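Local coordinates for packaging enzyme P4 (Pseudomonas phage phi6, PDB 4BLO), which hydrolyses nucleoside triphosphates as a hexameric, RecA-like P-loop ATPase and probably drives packaging of viral RNA into the phage procapsid, at residues V90-D94 with T95-S99. Sequence-based numbering, arbitrary orientation.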
loop_
_atom_site.group_PDB
_atom_site.type_symbol
_atom_site.label_atom_id
_atom_site.label_comp_id
_atom_site.label_asym_id
_atom_site.label_seq_id
_atom_site.Cartn_x
_atom_site.Cartn_y
_atom_site.Cartn_z
ATOM N N VAL L 90 11.425 -0.385 -3.745
ATOM C CA VAL L 90 12.355 0.106 -4.773
ATOM C C VAL L 90 12.637 -1.071 -5.724
ATOM O O VAL L 90 12.641 -2.199 -5.248
ATOM C CB VAL L 90 13.647 0.647 -4.090
ATOM C CG1 VAL L 90 14.396 -0.462 -3.346
ATOM C CG2 VAL L 90 14.564 1.350 -5.089
ATOM N N ASP L 91 12.892 -0.842 -7.031
ATOM C CA ASP L 91 13.134 -1.971 -7.938
ATOM C C ASP L 91 14.350 -2.815 -7.513
ATOM O O ASP L 91 15.452 -2.299 -7.328
ATOM C CB ASP L 91 13.279 -1.535 -9.397
ATOM C CG ASP L 91 13.364 -2.696 -10.375
ATOM O OD1 ASP L 91 12.685 -3.721 -10.142
ATOM O OD2 ASP L 91 14.039 -2.548 -11.413
ATOM N N VAL L 92 14.105 -4.127 -7.366
ATOM C CA VAL L 92 15.026 -5.202 -6.964
ATOM C C VAL L 92 16.258 -5.273 -7.912
ATOM O O VAL L 92 17.336 -5.722 -7.519
ATOM C CB VAL L 92 14.223 -6.536 -6.949
ATOM C CG1 VAL L 92 15.056 -7.661 -6.401
ATOM C CG2 VAL L 92 12.968 -6.418 -6.082
ATOM N N LEU L 93 16.085 -4.830 -9.145
ATOM C CA LEU L 93 17.139 -4.778 -10.145
ATOM C C LEU L 93 18.033 -3.529 -9.975
ATOM O O LEU L 93 19.157 -3.524 -10.468
ATOM C CB LEU L 93 16.494 -4.781 -11.531
ATOM C CG LEU L 93 16.995 -5.763 -12.566
ATOM C CD1 LEU L 93 16.825 -7.189 -12.112
ATOM C CD2 LEU L 93 16.234 -5.585 -13.832
ATOM N N ASP L 94 17.529 -2.462 -9.316
ATOM C CA ASP L 94 18.295 -1.233 -9.067
ATOM C C ASP L 94 19.139 -1.390 -7.802
ATOM O O ASP L 94 20.110 -0.658 -7.615
ATOM C CB ASP L 94 17.363 -0.011 -8.946
ATOM C CG ASP L 94 16.821 0.535 -10.264
ATOM O OD1 ASP L 94 16.187 -0.237 -11.016
ATOM O OD2 ASP L 94 17.024 1.735 -10.539
ATOM N N THR L 95 18.749 -2.343 -6.939
ATOM C CA THR L 95 19.422 -2.653 -5.680
ATOM C C THR L 95 20.220 -3.948 -5.798
ATOM O O THR L 95 21.184 -4.141 -5.064
ATOM C CB THR L 95 18.416 -2.746 -4.489
ATOM O OG1 THR L 95 17.501 -3.835 -4.651
ATOM C CG2 THR L 95 17.678 -1.453 -4.237
ATOM N N GLY L 96 19.795 -4.838 -6.685
ATOM C CA GLY L 96 20.420 -6.144 -6.818
ATOM C C GLY L 96 19.976 -7.017 -5.667
ATOM O O GLY L 96 19.125 -6.602 -4.872
ATOM N N ILE L 97 20.533 -8.221 -5.557
ATOM C CA ILE L 97 20.134 -9.122 -4.479
ATOM C C ILE L 97 21.374 -9.726 -3.851
ATOM O O ILE L 97 22.265 -10.165 -4.574
ATOM C CB ILE L 97 19.135 -10.209 -4.985
ATOM C CG1 ILE L 97 17.805 -9.571 -5.435
ATOM C CG2 ILE L 97 18.869 -11.302 -3.939
ATOM C CD1 ILE L 97 17.411 -10.008 -6.710
ATOM N N TYR L 98 21.434 -9.740 -2.505
ATOM C CA TYR L 98 22.563 -10.322 -1.794
ATOM C C TYR L 98 22.113 -11.352 -0.767
ATOM O O TYR L 98 21.202 -11.095 0.028
ATOM C CB TYR L 98 23.428 -9.246 -1.107
ATOM C CG TYR L 98 24.652 -9.798 -0.406
ATOM C CD1 TYR L 98 24.569 -10.322 0.880
ATOM C CD2 TYR L 98 25.897 -9.791 -1.025
ATOM C CE1 TYR L 98 25.684 -10.871 1.517
ATOM C CE2 TYR L 98 27.028 -10.304 -0.385
ATOM C CZ TYR L 98 26.914 -10.855 0.882
ATOM O OH TYR L 98 28.016 -11.372 1.526
ATOM N N SER L 99 22.799 -12.494 -0.760
ATOM C CA SER L 99 22.645 -13.548 0.227
ATOM C C SER L 99 24.023 -13.914 0.713
ATOM O O SER L 99 24.966 -13.943 -0.092
ATOM C CB SER L 99 21.905 -14.752 -0.334
ATOM O OG SER L 99 20.526 -14.445 -0.293
#
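V92 and I97 meet through their methyl ends, CG1 of V92 lying 3.3 Å from CD1 of I97, the side chains at a slant to each other, V92 at the start of the short turn 92-95 and I97 just past its end. With CG1 of V92 anti to the backbone N (chi1 -174°), that methyl is the branch offered to I97, and CG1 of I97 backs the same contact. V90, just ahead of the turn, and T95, its last residue, meet tip to tip, CG1 of V90 standing 3.5 Å from CG2 of T95. The other branch of T95, OG1, gives a hydrogen bond of 3.2 Å to G96 O, in the carbonyl plane and on a lone pair; G96 O also receives NE2 of Q28. The helical N-H bonds are weak because they are bent: 133° at T95 N to D91 O (3.3 Å) and 125° at G96 N to V92 O (2.7 Å). G96, with positive phi, ends the turn and sends the chain off extended. The apolar side, V90, V92, T95 and I97, is buried; D94 and G96 are only partly covered, and D94 OD2 accepts the backbone N of V86 of a neighbouring subunit. The chemistry is thus that of a short turn at a subunit interface: bent backbone bonds, two methyl contacts and a carbonyl, G96 O, with two donors.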